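Nitrite reductase (Hyphomicrobium denitrificans, PDB 2DV6) probably reduces nitrite to nitric oxide in denitrification, using protein-bound copper and electrons that a cytochrome c would supply. Local coordinates at residues 347-352 and 401-406; 341-346 and 429-434. All coordinates share one frame; numbering follows the deposited sequence.

Contact 1 of 2, residues 347-352 and 401-406; sequences ETVRIF and VDFKID. With K (potassium ion), chain J.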
ATOM      1  N   GLU A 347      27.259  -9.719  53.834  1.00 31.33           N
ATOM      2  CA  GLU A 347      25.935 -10.336  54.013  1.00 31.81           C
ATOM      3  C   GLU A 347      25.677 -11.487  53.044  1.00 31.22           C
ATOM      4  O   GLU A 347      26.094 -11.466  51.877  1.00 31.30           O
ATOM      5  CB  GLU A 347      24.810  -9.306  53.918  1.00 32.54           C
ATOM      6  CG  GLU A 347      24.746  -8.377  55.122  1.00 32.95           C
ATOM      7  CD  GLU A 347      23.565  -7.434  55.072  1.00 35.47           C
ATOM      8  OE1 GLU A 347      23.150  -6.965  56.150  1.00 35.94           O
ATOM      9  OE2 GLU A 347      23.040  -7.140  53.967  1.00 36.49           O
ATOM     10  N   THR A 348      25.048 -12.523  53.569  1.00 30.15           N
ATOM     11  CA  THR A 348      24.468 -13.552  52.755  1.00 29.85           C
ATOM     12  C   THR A 348      23.043 -13.089  52.469  1.00 29.95           C
ATOM     13  O   THR A 348      22.285 -12.740  53.393  1.00 30.35           O
ATOM     14  CB  THR A 348      24.508 -14.931  53.445  1.00 30.21           C
ATOM     15  OG1 THR A 348      25.873 -15.352  53.529  1.00 30.53           O
ATOM     16  CG2 THR A 348      23.770 -15.980  52.616  1.00 30.06           C
ATOM     17  N   VAL A 349      22.709 -13.098  51.183  1.00 28.55           N
ATOM     18  CA  VAL A 349      21.483 -12.545  50.653  1.00 28.86           C
ATOM     19  C   VAL A 349      20.674 -13.632  49.914  1.00 28.90           C
ATOM     20  O   VAL A 349      21.227 -14.563  49.333  1.00 28.85           O
ATOM     21  CB  VAL A 349      21.853 -11.348  49.761  1.00 29.01           C
ATOM     22  CG1 VAL A 349      21.012 -11.238  48.568  1.00 29.97           C
ATOM     23  CG2 VAL A 349      21.886 -10.052  50.590  1.00 29.70           C
ATOM     24  N   ARG A 350      19.359 -13.521  49.969  1.00 28.58           N
ATOM     25  CA  ARG A 350      18.486 -14.485  49.304  1.00 27.74           C
ATOM     26  C   ARG A 350      17.517 -13.683  48.440  1.00 26.52           C
ATOM     27  O   ARG A 350      16.957 -12.711  48.905  1.00 25.53           O
ATOM     28  CB  ARG A 350      17.724 -15.303  50.345  1.00 27.56           C
ATOM     29  CG  ARG A 350      16.448 -16.002  49.827  1.00 28.69           C
ATOM     30  CD  ARG A 350      16.449 -17.376  50.379  1.00 27.46           C
ATOM     31  NE  ARG A 350      16.075 -17.319  51.750  1.00 29.31           N
ATOM     32  CZ  ARG A 350      16.571 -18.069  52.719  1.00 28.41           C
ATOM     33  NH1 ARG A 350      16.063 -17.871  53.911  1.00 29.51           N
ATOM     34  NH2 ARG A 350      17.517 -18.999  52.502  1.00 26.91           N
ATOM     35  N   ILE A 351      17.352 -14.075  47.183  1.00 24.74           N
ATOM     36  CA  ILE A 351      16.310 -13.472  46.324  1.00 23.15           C
ATOM     37  C   ILE A 351      15.294 -14.580  46.017  1.00 22.04           C
ATOM     38  O   ILE A 351      15.666 -15.665  45.539  1.00 22.56           O
ATOM     39  CB  ILE A 351      16.888 -12.865  45.028  1.00 22.73           C
ATOM     40  CG1 ILE A 351      17.940 -11.786  45.341  1.00 23.67           C
ATOM     41  CG2 ILE A 351      15.752 -12.283  44.096  1.00 21.94           C
ATOM     42  CD1 ILE A 351      18.712 -11.274  44.099  1.00 21.74           C
ATOM     43  N   PHE A 352      14.035 -14.326  46.334  1.00 20.71           N
ATOM     44  CA  PHE A 352      12.931 -15.186  45.873  1.00 20.93           C
ATOM     45  C   PHE A 352      12.543 -14.598  44.524  1.00 20.29           C
ATOM     46  O   PHE A 352      12.081 -13.446  44.464  1.00 19.93           O
ATOM     47  CB  PHE A 352      11.728 -15.124  46.819  1.00 20.84           C
ATOM     48  CG  PHE A 352      12.003 -15.666  48.211  1.00 20.59           C
ATOM     49  CD1 PHE A 352      12.297 -14.791  49.270  1.00 20.30           C
ATOM     50  CD2 PHE A 352      11.938 -17.047  48.469  1.00 20.11           C
ATOM     51  CE1 PHE A 352      12.512 -15.287  50.584  1.00 20.39           C
ATOM     52  CE2 PHE A 352      12.148 -17.550  49.779  1.00 18.85           C
ATOM     53  CZ  PHE A 352      12.459 -16.684  50.814  1.00 19.43           C
ATOM     54  N   VAL A 401      17.559 -18.030  45.093  1.00 25.00           N
ATOM     55  CA  VAL A 401      19.023 -17.965  44.957  1.00 25.43           C
ATOM     56  C   VAL A 401      19.575 -17.316  46.221  1.00 26.97           C
ATOM     57  O   VAL A 401      18.953 -16.377  46.752  1.00 28.50           O
ATOM     58  CB  VAL A 401      19.472 -17.250  43.648  1.00 24.38           C
ATOM     59  CG1 VAL A 401      18.930 -18.013  42.391  1.00 22.22           C
ATOM     60  CG2 VAL A 401      19.044 -15.791  43.629  1.00 23.33           C
ATOM     61  N   ASP A 402      20.681 -17.854  46.735  1.00 28.13           N
ATOM     62  CA  ASP A 402      21.382 -17.310  47.923  1.00 29.20           C
ATOM     63  C   ASP A 402      22.808 -17.053  47.470  1.00 29.34           C
ATOM     64  O   ASP A 402      23.368 -17.863  46.734  1.00 28.00           O
ATOM     65  CB  ASP A 402      21.494 -18.326  49.087  1.00 30.91           C
ATOM     66  CG  ASP A 402      20.147 -18.706  49.710  1.00 35.43           C
ATOM     67  OD1 ASP A 402      20.104 -19.714  50.472  1.00 37.29           O
ATOM     68  OD2 ASP A 402      19.120 -18.031  49.433  1.00 36.99           O
ATOM     69  N   PHE A 403      23.407 -15.963  47.951  1.00 29.16           N
ATOM     70  CA  PHE A 403      24.817 -15.720  47.747  1.00 28.98           C
ATOM     71  C   PHE A 403      25.359 -14.754  48.793  1.00 29.98           C
ATOM     72  O   PHE A 403      24.674 -13.832  49.244  1.00 29.39           O
ATOM     73  CB  PHE A 403      25.090 -15.169  46.351  1.00 27.13           C
ATOM     74  CG  PHE A 403      24.211 -14.028  45.967  1.00 26.81           C
ATOM     75  CD1 PHE A 403      24.707 -12.734  45.955  1.00 26.42           C
ATOM     76  CD2 PHE A 403      22.873 -14.251  45.575  1.00 25.99           C
ATOM     77  CE1 PHE A 403      23.917 -11.672  45.576  1.00 24.73           C
ATOM     78  CE2 PHE A 403      22.068 -13.208  45.189  1.00 25.33           C
ATOM     79  CZ  PHE A 403      22.592 -11.905  45.182  1.00 26.53           C
ATOM     80  N   LYS A 404      26.604 -14.997  49.175  1.00 31.15           N
ATOM     81  CA  LYS A 404      27.332 -14.077  50.022  1.00 32.07           C
ATOM     82  C   LYS A 404      27.893 -12.951  49.169  1.00 31.30           C
ATOM     83  O   LYS A 404      28.501 -13.190  48.125  1.00 29.89           O
ATOM     84  CB  LYS A 404      28.456 -14.806  50.781  1.00 33.69           C
ATOM     85  CG  LYS A 404      29.297 -13.833  51.595  1.00 35.86           C
ATOM     86  CD  LYS A 404      30.254 -14.535  52.509  1.00 38.49           C
ATOM     87  CE  LYS A 404      31.257 -13.521  53.084  1.00 39.35           C
ATOM     88  NZ  LYS A 404      31.734 -13.980  54.417  1.00 42.21           N
ATOM     89  N   ILE A 405      27.663 -11.722  49.605  1.00 31.13           N
ATOM     90  CA  ILE A 405      28.242 -10.564  48.948  1.00 32.34           C
ATOM     91  C   ILE A 405      29.644 -10.241  49.492  1.00 32.55           C
ATOM     92  O   ILE A 405      29.774  -9.651  50.549  1.00 33.55           O
ATOM     93  CB  ILE A 405      27.297  -9.364  49.076  1.00 32.45           C
ATOM     94  CG1 ILE A 405      25.944  -9.707  48.428  1.00 31.62           C
ATOM     95  CG2 ILE A 405      27.909  -8.118  48.431  1.00 32.60           C
ATOM     96  CD1 ILE A 405      24.848  -8.744  48.815  1.00 32.74           C
ATOM     97  N   ASP A 406      30.687 -10.625  48.763  1.00 32.79           N
ATOM     98  CA  ASP A 406      32.058 -10.512  49.273  1.00 33.34           C
ATOM     99  C   ASP A 406      32.597  -9.091  49.263  1.00 32.95           C
ATOM    100  O   ASP A 406      33.483  -8.761  50.032  1.00 33.78           O
ATOM    101  CB  ASP A 406      33.023 -11.396  48.475  1.00 34.43           C
ATOM    102  CG  ASP A 406      32.459 -12.760  48.200  1.00 35.88           C
ATOM    103  OD1 ASP A 406      32.801 -13.735  48.903  1.00 36.86           O
ATOM    104  OD2 ASP A 406      31.638 -12.843  47.269  1.00 37.46           O
TER
HETATM  105  K     K J2503      29.772 -13.981  46.279  1.00 30.39           K
HETATM  106  O   HOH W   1      30.705 -15.559  47.687  1.00 36.55           O
HETATM  107  O   HOH W   2      31.248 -14.609  44.384  1.00 28.21           O
HETATM  108  O   HOH W   3      28.554 -15.907  45.544  1.00 29.96           O
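V349 and F403 face each other as a hydrogen-bonded antiparallel pair, and the tight side of this strand pairing is built round them. The evidence for a regular pairing is the 161° between strand directions and five backbone bonds, the last of them, I405 N to E347 O, at 2.8 Å and almost straight. On the face carrying V349, I351, V401 and F403, V349 CG1 sits over the phenyl ring, 4.2 Å from its centroid, a CH-pi contact, while I351 CD1 reaches the ring edge 4.0 Å from F403 CE2. F403 can offer its ring this way because chi1 of 49° sets CG between the backbone N and the carbonyl carbon. V349 CG2 then meets I405 CD1 at 3.7 Å.

The other face is polar. R350 and D402 run side by side, guanidinium and carboxylate planes turned 47° apart, and their salt bridge is weak, NH2 to OD1 3.4 Å. The arginine's stronger hold is E291, which takes NH1, while P286 O accepts from NH2. With an alanine in place of R350, the buried carboxylate of D402 is likely to lose its positive mate, and E291 its partner on this strand. Toward the solvent end the packing thins: T348 OG1 comes only within 3.8 Å of K404 CB, and the extended lysine chain leads away. The main-chain O of K404 and D406 OD2, each 2.4 Å from the potassium ion, bind it together with E369 and three waters.

Within a mixed cupredoxin-type sheet, strand 348-357 is flanked on its far edge by strand 290-299, running parallel to it, and strand 397-404 by the antiparallel strand 371-374.

Contact 2 of 2, residues 341-346 and 429-434; sequences LYASVG and LNVDGP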
ATOM      1  N   LEU A 341      17.419  -2.752  45.352  1.00 26.07           N
ATOM      2  CA  LEU A 341      17.837  -3.571  46.473  1.00 26.50           C
ATOM      3  C   LEU A 341      19.103  -2.974  47.112  1.00 27.73           C
ATOM      4  O   LEU A 341      19.943  -2.405  46.431  1.00 29.01           O
ATOM      5  CB  LEU A 341      18.090  -5.011  46.028  1.00 24.71           C
ATOM      6  CG  LEU A 341      17.009  -5.938  45.448  1.00 23.05           C
ATOM      7  CD1 LEU A 341      16.419  -5.408  44.121  1.00 21.34           C
ATOM      8  CD2 LEU A 341      17.612  -7.357  45.270  1.00 21.19           C
ATOM      9  N   TYR A 342      19.210  -3.090  48.433  1.00 28.76           N
ATOM     10  CA  TYR A 342      20.333  -2.558  49.232  1.00 28.99           C
ATOM     11  C   TYR A 342      20.810  -3.665  50.151  1.00 29.28           C
ATOM     12  O   TYR A 342      19.987  -4.293  50.822  1.00 29.09           O
ATOM     13  CB  TYR A 342      19.879  -1.383  50.109  1.00 29.36           C
ATOM     14  CG  TYR A 342      19.657  -0.105  49.348  1.00 31.50           C
ATOM     15  CD1 TYR A 342      20.746   0.655  48.874  1.00 32.06           C
ATOM     16  CD2 TYR A 342      18.359   0.351  49.081  1.00 32.34           C
ATOM     17  CE1 TYR A 342      20.559   1.835  48.143  1.00 32.89           C
ATOM     18  CE2 TYR A 342      18.154   1.546  48.371  1.00 34.01           C
ATOM     19  CZ  TYR A 342      19.257   2.274  47.908  1.00 34.64           C
ATOM     20  OH  TYR A 342      19.035   3.443  47.206  1.00 38.45           O
ATOM     21  N   ALA A 343      22.116  -3.933  50.162  1.00 28.61           N
ATOM     22  CA  ALA A 343      22.692  -4.855  51.163  1.00 28.62           C
ATOM     23  C   ALA A 343      24.100  -4.363  51.571  1.00 28.66           C
ATOM     24  O   ALA A 343      24.550  -3.340  51.072  1.00 28.02           O
ATOM     25  CB  ALA A 343      22.732  -6.302  50.638  1.00 27.75           C
ATOM     26  N   SER A 344      24.757  -5.060  52.511  1.00 28.85           N
ATOM     27  CA  SER A 344      26.076  -4.667  52.997  1.00 28.93           C
ATOM     28  C   SER A 344      27.088  -5.736  52.693  1.00 29.39           C
ATOM     29  O   SER A 344      26.732  -6.934  52.601  1.00 28.24           O
ATOM     30  CB  SER A 344      26.052  -4.438  54.510  1.00 28.06           C
ATOM     31  OG  SER A 344      25.071  -3.477  54.837  1.00 30.66           O
ATOM     32  N   VAL A 345      28.354  -5.327  52.561  1.00 29.53           N
ATOM     33  CA  VAL A 345      29.419  -6.311  52.299  1.00 30.23           C
ATOM     34  C   VAL A 345      29.540  -7.352  53.401  1.00 30.36           C
ATOM     35  O   VAL A 345      29.336  -7.046  54.575  1.00 30.16           O
ATOM     36  CB  VAL A 345      30.782  -5.693  51.801  1.00 30.76           C
ATOM     37  CG1 VAL A 345      30.781  -4.216  51.852  1.00 30.34           C
ATOM     38  CG2 VAL A 345      31.990  -6.300  52.504  1.00 31.03           C
ATOM     39  N   GLY A 346      29.743  -8.606  52.995  1.00 30.78           N
ATOM     40  CA  GLY A 346      29.715  -9.741  53.920  1.00 31.16           C
ATOM     41  C   GLY A 346      28.353 -10.365  54.221  1.00 31.35           C
ATOM     42  O   GLY A 346      28.287 -11.433  54.817  1.00 32.23           O
ATOM     43  N   LEU A 429      21.181  -3.896  42.734  1.00 24.93           N
ATOM     44  CA  LEU A 429      21.473  -4.281  44.115  1.00 25.12           C
ATOM     45  C   LEU A 429      22.696  -3.457  44.562  1.00 25.62           C
ATOM     46  O   LEU A 429      23.815  -3.728  44.139  1.00 24.76           O
ATOM     47  CB  LEU A 429      21.737  -5.787  44.232  1.00 24.13           C
ATOM     48  CG  LEU A 429      22.384  -6.346  45.518  1.00 25.84           C
ATOM     49  CD1 LEU A 429      21.609  -5.950  46.769  1.00 26.26           C
ATOM     50  CD2 LEU A 429      22.458  -7.849  45.436  1.00 24.91           C
ATOM     51  N   ASN A 430      22.458  -2.446  45.399  1.00 25.93           N
ATOM     52  CA  ASN A 430      23.482  -1.450  45.785  1.00 26.95           C
ATOM     53  C   ASN A 430      24.172  -1.851  47.076  1.00 27.89           C
ATOM     54  O   ASN A 430      23.512  -1.976  48.115  1.00 27.25           O
ATOM     55  CB  ASN A 430      22.855  -0.062  45.958  1.00 26.31           C
ATOM     56  CG  ASN A 430      22.350   0.511  44.656  1.00 26.73           C
ATOM     57  OD1 ASN A 430      23.006   0.369  43.658  1.00 27.13           O
ATOM     58  ND2 ASN A 430      21.187   1.157  44.662  1.00 25.55           N
ATOM     59  N   VAL A 431      25.493  -2.072  46.991  1.00 28.52           N
ATOM     60  CA  VAL A 431      26.305  -2.475  48.138  1.00 29.14           C
ATOM     61  C   VAL A 431      27.452  -1.456  48.263  1.00 31.17           C
ATOM     62  O   VAL A 431      28.364  -1.378  47.415  1.00 31.26           O
ATOM     63  CB  VAL A 431      26.829  -3.924  48.018  1.00 27.96           C
ATOM     64  CG1 VAL A 431      27.654  -4.302  49.245  1.00 24.99           C
ATOM     65  CG2 VAL A 431      25.629  -4.964  47.791  1.00 25.40           C
ATOM     66  N   ASP A 432      27.384  -0.679  49.334  1.00 32.72           N
ATOM     67  CA  ASP A 432      28.306   0.440  49.539  1.00 35.62           C
ATOM     68  C   ASP A 432      29.678  -0.027  50.016  1.00 35.03           C
ATOM     69  O   ASP A 432      29.794  -1.025  50.748  1.00 35.61           O
ATOM     70  CB  ASP A 432      27.709   1.457  50.535  1.00 38.64           C
ATOM     71  CG  ASP A 432      28.415   2.815  50.472  1.00 43.20           C
ATOM     72  OD1 ASP A 432      29.255   3.022  49.544  1.00 45.91           O
ATOM     73  OD2 ASP A 432      28.114   3.693  51.328  1.00 46.16           O
ATOM     74  N   GLY A 433      30.708   0.699  49.609  1.00 34.91           N
ATOM     75  CA  GLY A 433      32.086   0.372  49.975  1.00 34.71           C
ATOM     76  C   GLY A 433      33.117   0.768  48.921  1.00 34.97           C
ATOM     77  O   GLY A 433      32.765   1.324  47.873  1.00 34.94           O
ATOM     78  N   PRO A 434      34.402   0.460  49.184  1.00 34.98           N
ATOM     79  CA  PRO A 434      35.492   0.899  48.293  1.00 35.67           C
ATOM     80  C   PRO A 434      35.465   0.212  46.924  1.00 36.10           C
ATOM     81  O   PRO A 434      35.182  -0.997  46.835  1.00 36.18           O
ATOM     82  CB  PRO A 434      36.771   0.505  49.060  1.00 34.54           C
ATOM     83  CG  PRO A 434      36.345  -0.599  49.978  1.00 35.28           C
ATOM     84  CD  PRO A 434      34.890  -0.311  50.339  1.00 34.39           C
TER
HETATM   85  O   HOH W   4      28.493  -2.289  52.516  1.00 33.47           O
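Y342 and N430 lie side by side and point the same way, their ring and amide planes 52° apart. The ring's CE1 is 3.6 Å from N430 ND2 and CD1 is 3.7 Å from N430 CB, so CD1 and CE1 of the ring pack obliquely against CB and ND2 of the asparagine, a van der Waals contact. The other end of that amide is engaged, since OD1 accepts a hydrogen bond from R410.

On the reverse face, the end of L429 comes toward strand 341-343: with CG anti to the backbone N (chi1 166°), it brings CD1 to 3.7 Å from L341 CB and also against A343 CB. Farther on, V345 and V431 cross at about a right angle, CG1 to CG1 4.1 Å, and a water joins V345 N to D432 O where the strands part.

The backbones run parallel, with 27° between their directions. The main chain of N430 is held at both its N and its O: N donates to L341 O at 2.7 Å, nearly straight, and O accepts from A343 N at 3.2 Å, the longer of the two bonds.

Strand 341-343 forms one border of its sheet within the chain. Strand 427-431 lies between it and the antiparallel strand 409-415, whose Y411 and L413 pack on L429, while L341 and A343 touch F292 and R290 of strand 290-299 in the opposing sheet.

The centres of the two contacts are 11 Å apart, and the chain nests one inside the other: 341-346 comes first, 347-352 follows it directly, 401-406 is next and 429-434 closes the loop. They belong to different sheets, contact 1 to the one containing strands 348-357 and 397-404, contact 2 to the one containing 341-343 and 427-431. The short connection between strands 341-343 and 348-357 carries the chain from one sheet to the other, and in it G346 N probably bonds I405 O at 2.7 Å. Between the layers, A343 CB packs against I405 CD1 (3.7 Å) and V349 CG2 (3.8 Å). Together the contacts join the two sheets of a cupredoxin-like beta sandwich.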